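Local atomic coordinates of benzoylformate Decarboxylase (Polynucleobacter necessarius, PDB entry 4K9Q), a protein that probably decarboxylates benzoylformate, working with the thiamine diphosphate and magnesium ion bound in its structure. Residues Glu366-Glu371 with Arg419-Val424; Ala406-Ala411 with Gln445-Ile450. All coordinates share one frame; numbering follows the deposited sequence.

Both contacts belong to the C-terminal cofactor-binding part of the chain and meet at strand 423-428, their centres about 9 Å apart. Contact 1 joins this strand to 368-372 within the parallel sheet. Contact 2 lays helix 403-417, which leads into 423-428, against the start of the next strand, 449-455. The chemistry follows the place: contact 1 is held by backbone hydrogen bonds through a buried centre and by a salt bridge at its exposed end, while contact 2 is buried methyl packing. Val-423 ties them together, its backbone hydrogen-bonding to His-448 and Ile-450 and its CG2 packing against Ala-411. Val-370 also reaches Leu-410 of the helix.

Contact 1. Residues Glu366-Glu371 with Arg419-Val424; sequences EIVLVE and RNRPVV
Val-368 and Val-423 pair side by side where strands 368-372 and 423-428 begin to run parallel, neighbours in the sheet of the C-terminal thiamine diphosphate-binding domain. Val-368 bonds on both sides of its partner: its N donates to Pro-422 O at 2.9 Å, nearly straight (N-H...O 179°), and its O accepts from Val-424 N at 2.8 Å. Val-370 N to Val-424 O continues the ladder.

Arg-421, just before the strand, folds its side chain back over the start of 366-371. Its CB lies 3.8 Å from Glu-366 O; CG and CD then run past Glu-366 CB. A turn about the CG-CD bond (chi3 -68°) brings the guanidinium across Val-368, whose CG2 sits over the centre of one face, 3.5 Å from Arg-421 CZ. Arg-419 NH1 lies over the opposite face, so the group is sandwiched between a methyl and a second guanidinium. NE forms a salt bridge with Glu-414 of helix 403-417, and NH1 bonds to Asp-390 O and to a water that donates to Ile-367 O. Glu-414 would probably ease the closeness of the two positive groups. With an alanine here, Val-368 CG2 would probably lose the flat group that covers it, and Glu-414 its salt-bridge mate.

On the sheet face of Val-368, Val-370 CG2 meets Val-423 CG1 at 3.7 Å; Leu-369 and Val-424 point to the other face, where Val-424 touches Tyr-508 of helix 501-513. At the exposed end, Glu-366 and Arg-419 cross nearly at right angles in a salt bridge, their planes 59° apart: Arg-419 NH2 reaches Glu-366 OE1 at 3.0 Å from above the carboxylate plane, and Arg-419 NE makes a weak 3.4 Å bond to Glu-366 OE2.

Contact 2. Residues Ala406-Ala411 with Gln445-Ile450; sequences AAVGLA and QKTHVI
Ala-411 presses its methyl between Thr-447 and Val-449 where helix 403-417 lies on the parallel sheet of the C-terminal domain. This is the helix of the beta-alpha-beta crossover from strand 392-393 to strand 423-428, and here it reaches one strand further, to the start of 449-455.

Apolar packing carries the contact. Ala-411 CB is 3.5 Å from Val-449 CG2 and equally close to Thr-447 CB, both tighter than usual carbon contacts. One turn earlier, Ala-407 CB meets the other branch of the valine, Val-449 CG1, at 4.1 Å. With CG1 anti to the backbone N (chi1 177°), Val-449 spreads its two methyls to the two alanines, whose small side chains let the helix come close. Both alanines also touch Val-423 on the neighbouring strand. Val-408 adds a looser contact: its side chain crosses that of Thr-447 at about a right angle, Val-408 CG1 standing 4.2 Å from Thr-447 CG2.

The polar groups are satisfied elsewhere. Thr-447 OG1 hydrogen-bonds to Gly-442 O, back in helix 438-445, which leaves the CB and CG2 of the threonine to meet the alanine. His-448 points away from the helix and bonds through NE2 to Ala-511 O.

Helix 438-445 ends in a Schellman motif, with Lys-446 at a positive phi of 57°, and the chain then extends through Thr-447 into the strand. Within helix 403-417, Ala-411 N donates to Ala-407 O at 2.9 Å, and Val-449 CG2 rests 3.9 Å from that same Ala-407 oxygen.

Contact 1. Residues Glu366-Glu371 with Arg419-Val424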
loop_
_atom_site.group_PDB
_atom_site.type_symbol
_atom_site.label_atom_id
_atom_site.label_comp_id
_atom_site.label_asym_id
_atom_site.label_seq_id
_atom_site.Cartn_x
_atom_site.Cartn_y
_atom_site.Cartn_z
ATOM N N GLU A 366 33.779 -28.502 -16.668
ATOM C CA GLU A 366 32.459 -27.880 -16.729
ATOM C C GLU A 366 31.522 -28.263 -15.579
ATOM O O GLU A 366 30.938 -29.352 -15.569
ATOM C CB GLU A 366 31.791 -28.164 -18.069
ATOM C CG GLU A 366 32.460 -27.467 -19.232
ATOM C CD GLU A 366 31.500 -27.221 -20.371
ATOM O OE1 GLU A 366 31.757 -26.288 -21.160
ATOM O OE2 GLU A 366 30.484 -27.947 -20.473
ATOM N N ILE A 367 31.391 -27.351 -14.619
ATOM C CA ILE A 367 30.424 -27.490 -13.536
ATOM C C ILE A 367 29.646 -26.186 -13.412
ATOM O O ILE A 367 30.030 -25.165 -13.988
ATOM C CB ILE A 367 31.102 -27.793 -12.166
ATOM C CG1 ILE A 367 31.979 -26.622 -11.711
ATOM C CG2 ILE A 367 31.914 -29.073 -12.233
ATOM C CD1 ILE A 367 32.474 -26.763 -10.274
ATOM N N VAL A 368 28.528 -26.238 -12.700
ATOM C CA VAL A 368 27.868 -25.026 -12.227
ATOM C C VAL A 368 28.205 -24.948 -10.747
ATOM O O VAL A 368 28.161 -25.962 -10.055
ATOM C CB VAL A 368 26.350 -25.099 -12.432
ATOM C CG1 VAL A 368 25.661 -23.924 -11.742
ATOM C CG2 VAL A 368 26.016 -25.111 -13.930
ATOM N N LEU A 369 28.592 -23.765 -10.272
ATOM C CA LEU A 369 28.973 -23.591 -8.873
ATOM C C LEU A 369 28.000 -22.626 -8.209
ATOM O O LEU A 369 27.791 -21.519 -8.702
ATOM C CB LEU A 369 30.397 -23.035 -8.763
ATOM C CG LEU A 369 30.885 -22.896 -7.317
ATOM C CD1 LEU A 369 31.073 -24.257 -6.703
ATOM C CD2 LEU A 369 32.196 -22.109 -7.261
ATOM N N VAL A 370 27.406 -23.055 -7.100
ATOM C CA VAL A 370 26.469 -22.234 -6.331
ATOM C C VAL A 370 27.009 -22.109 -4.910
ATOM O O VAL A 370 27.631 -23.039 -4.406
ATOM C CB VAL A 370 25.090 -22.909 -6.304
ATOM C CG1 VAL A 370 24.097 -22.103 -5.464
ATOM C CG2 VAL A 370 24.563 -23.075 -7.737
ATOM N N GLU A 371 26.815 -20.963 -4.268
ATOM C CA GLU A 371 27.366 -20.783 -2.926
ATOM C C GLU A 371 26.410 -20.063 -1.975
ATOM O O GLU A 371 25.799 -19.050 -2.324
ATOM C CB GLU A 371 28.728 -20.072 -2.984
ATOM C CG GLU A 371 29.267 -19.560 -1.644
ATOM C CD GLU A 371 28.681 -18.210 -1.244
ATOM O OE1 GLU A 371 28.260 -18.076 -0.075
ATOM O OE2 GLU A 371 28.632 -17.269 -2.087
ATOM N N ARG A 419 22.933 -29.481 -21.682
ATOM C CA ARG A 419 24.351 -29.382 -21.367
ATOM C C ARG A 419 24.755 -30.323 -20.230
ATOM O O ARG A 419 25.857 -30.890 -20.223
ATOM C CB ARG A 419 24.709 -27.941 -21.026
ATOM C CG ARG A 419 26.183 -27.668 -21.026
ATOM C CD ARG A 419 26.420 -26.175 -20.965
ATOM N NE ARG A 419 27.828 -25.877 -20.761
ATOM C CZ ARG A 419 28.293 -24.661 -20.508
ATOM N NH1 ARG A 419 27.451 -23.644 -20.439
ATOM N NH2 ARG A 419 29.593 -24.464 -20.325
ATOM N N ASN A 420 23.850 -30.485 -19.270
ATOM C CA ASN A 420 23.992 -31.478 -18.206
ATOM C C ASN A 420 25.230 -31.385 -17.316
ATOM O O ASN A 420 25.762 -32.403 -16.870
ATOM C CB ASN A 420 23.815 -32.894 -18.764
ATOM C CG ASN A 420 22.367 -33.187 -19.088
ATOM O OD1 ASN A 420 21.527 -33.244 -18.189
ATOM N ND2 ASN A 420 22.059 -33.356 -20.371
ATOM N N ARG A 421 25.667 -30.168 -17.019
ATOM C CA ARG A 421 26.736 -29.982 -16.053
ATOM C C ARG A 421 26.225 -30.301 -14.647
ATOM O O ARG A 421 25.080 -29.988 -14.323
ATOM C CB ARG A 421 27.227 -28.535 -16.084
ATOM C CG ARG A 421 27.887 -28.129 -17.387
ATOM C CD ARG A 421 28.195 -26.637 -17.381
ATOM N NE ARG A 421 26.971 -25.843 -17.409
ATOM C CZ ARG A 421 26.931 -24.530 -17.222
ATOM N NH1 ARG A 421 28.052 -23.868 -16.985
ATOM N NH2 ARG A 421 25.775 -23.876 -17.271
ATOM N N PRO A 422 27.072 -30.907 -13.801
ATOM C CA PRO A 422 26.679 -31.078 -12.398
ATOM C C PRO A 422 26.622 -29.722 -11.696
ATOM O O PRO A 422 27.401 -28.835 -12.039
ATOM C CB PRO A 422 27.804 -31.937 -11.814
ATOM C CG PRO A 422 28.973 -31.692 -12.704
ATOM C CD PRO A 422 28.406 -31.466 -14.082
ATOM N N VAL A 423 25.705 -29.557 -10.748
ATOM C CA VAL A 423 25.655 -28.318 -9.975
ATOM C C VAL A 423 26.254 -28.572 -8.596
ATOM O O VAL A 423 25.664 -29.279 -7.781
ATOM C CB VAL A 423 24.219 -27.796 -9.817
ATOM C CG1 VAL A 423 24.206 -26.508 -8.983
ATOM C CG2 VAL A 423 23.574 -27.576 -11.190
ATOM N N VAL A 424 27.428 -28.002 -8.345
ATOM C CA VAL A 424 28.101 -28.184 -7.066
ATOM C C VAL A 424 27.752 -27.004 -6.165
ATOM O O VAL A 424 27.946 -25.847 -6.541
ATOM C CB VAL A 424 29.617 -28.257 -7.263
ATOM C CG1 VAL A 424 30.325 -28.398 -5.931
ATOM C CG2 VAL A 424 29.966 -29.442 -8.169
HETATM O O HOH W 1 28.645 -30.600 -20.028
HETATM O O HOH W 2 30.983 -24.414 -16.584
#

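Contact 2. Residues Ala406-Ala411 with Gln445-Ile450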
loop_
_atom_site.group_PDB
_atom_site.type_symbol
_atom_site.label_atom_id
_atom_site.label_comp_id
_atom_site.label_asym_id
_atom_site.label_seq_id
_atom_site.Cartn_x
_atom_site.Cartn_y
_atom_site.Cartn_z
ATOM N N ALA A 406 17.619 -23.098 -5.308
ATOM C CA ALA A 406 17.974 -22.527 -6.612
ATOM C C ALA A 406 18.893 -23.473 -7.395
ATOM O O ALA A 406 18.795 -23.570 -8.629
ATOM C CB ALA A 406 18.610 -21.145 -6.467
ATOM N N ALA A 407 19.761 -24.182 -6.674
ATOM C CA ALA A 407 20.641 -25.179 -7.278
ATOM C C ALA A 407 19.841 -26.234 -8.030
ATOM O O ALA A 407 20.232 -26.654 -9.122
ATOM C CB ALA A 407 21.510 -25.840 -6.218
ATOM N N VAL A 408 18.733 -26.670 -7.435
ATOM C CA VAL A 408 17.858 -27.636 -8.097
ATOM C C VAL A 408 17.304 -27.039 -9.386
ATOM O O VAL A 408 17.221 -27.718 -10.404
ATOM C CB VAL A 408 16.703 -28.111 -7.180
ATOM C CG1 VAL A 408 15.713 -28.964 -7.965
ATOM C CG2 VAL A 408 17.249 -28.890 -5.979
ATOM N N GLY A 409 16.919 -25.768 -9.341
ATOM C CA GLY A 409 16.394 -25.116 -10.527
ATOM C C GLY A 409 17.448 -24.989 -11.619
ATOM O O GLY A 409 17.156 -25.185 -12.803
ATOM N N LEU A 410 18.676 -24.650 -11.225
ATOM C CA LEU A 410 19.791 -24.552 -12.166
ATOM C C LEU A 410 20.051 -25.922 -12.800
ATOM O O LEU A 410 20.280 -26.023 -14.007
ATOM C CB LEU A 410 21.061 -24.016 -11.472
ATOM C CG LEU A 410 20.984 -22.517 -11.115
ATOM C CD1 LEU A 410 22.020 -22.115 -10.060
ATOM C CD2 LEU A 410 21.106 -21.654 -12.379
ATOM N N ALA A 411 19.969 -26.970 -11.991
ATOM C CA ALA A 411 20.109 -28.339 -12.482
ATOM C C ALA A 411 19.019 -28.725 -13.486
ATOM O O ALA A 411 19.306 -29.364 -14.507
ATOM C CB ALA A 411 20.148 -29.332 -11.311
ATOM N N GLN A 445 13.246 -35.277 -8.861
ATOM C CA GLN A 445 13.483 -34.915 -10.256
ATOM C C GLN A 445 14.773 -35.535 -10.802
ATOM O O GLN A 445 15.070 -35.414 -11.991
ATOM C CB GLN A 445 13.526 -33.390 -10.428
ATOM C CG GLN A 445 12.239 -32.674 -10.037
ATOM C CD GLN A 445 11.062 -33.022 -10.945
ATOM O OE1 GLN A 445 11.209 -33.131 -12.163
ATOM N NE2 GLN A 445 9.891 -33.199 -10.348
ATOM N N LYS A 446 15.524 -36.195 -9.925
ATOM C CA LYS A 446 16.818 -36.795 -10.270
ATOM C C LYS A 446 17.808 -35.779 -10.844
ATOM O O LYS A 446 18.577 -36.089 -11.753
ATOM C CB LYS A 446 16.623 -37.986 -11.221
ATOM C CG LYS A 446 15.742 -39.074 -10.630
ATOM C CD LYS A 446 15.561 -40.243 -11.585
ATOM C CE LYS A 446 14.768 -41.351 -10.918
ATOM N NZ LYS A 446 13.445 -40.863 -10.426
ATOM N N THR A 447 17.805 -34.570 -10.292
ATOM C CA THR A 447 18.783 -33.557 -10.693
ATOM C C THR A 447 20.175 -33.904 -10.180
ATOM O O THR A 447 20.336 -34.452 -9.073
ATOM C CB THR A 447 18.408 -32.135 -10.180
ATOM O OG1 THR A 447 18.233 -32.168 -8.757
ATOM C CG2 THR A 447 17.117 -31.651 -10.831
ATOM N N HIS A 448 21.187 -33.590 -10.982
ATOM C CA HIS A 448 22.560 -33.842 -10.570
ATOM C C HIS A 448 23.061 -32.633 -9.788
ATOM O O HIS A 448 23.530 -31.648 -10.364
ATOM C CB HIS A 448 23.450 -34.118 -11.777
ATOM C CG HIS A 448 24.765 -34.740 -11.421
ATOM N ND1 HIS A 448 25.698 -35.102 -12.367
ATOM C CD2 HIS A 448 25.300 -35.062 -10.219
ATOM C CE1 HIS A 448 26.753 -35.618 -11.764
ATOM N NE2 HIS A 448 26.535 -35.611 -10.459
ATOM N N VAL A 449 22.922 -32.717 -8.467
ATOM C CA VAL A 449 23.254 -31.620 -7.571
ATOM C C VAL A 449 24.039 -32.193 -6.415
ATOM O O VAL A 449 23.636 -33.189 -5.819
ATOM C CB VAL A 449 21.976 -30.931 -7.018
ATOM C CG1 VAL A 449 22.348 -29.832 -6.011
ATOM C CG2 VAL A 449 21.125 -30.359 -8.152
ATOM N N ILE A 450 25.155 -31.555 -6.094
ATOM C CA ILE A 450 26.039 -32.041 -5.052
ATOM C C ILE A 450 26.167 -30.968 -3.990
ATOM O O ILE A 450 26.773 -29.910 -4.228
ATOM C CB ILE A 450 27.437 -32.357 -5.620
ATOM C CG1 ILE A 450 27.330 -33.396 -6.740
ATOM C CG2 ILE A 450 28.373 -32.857 -4.514
ATOM C CD1 ILE A 450 28.613 -33.584 -7.506
#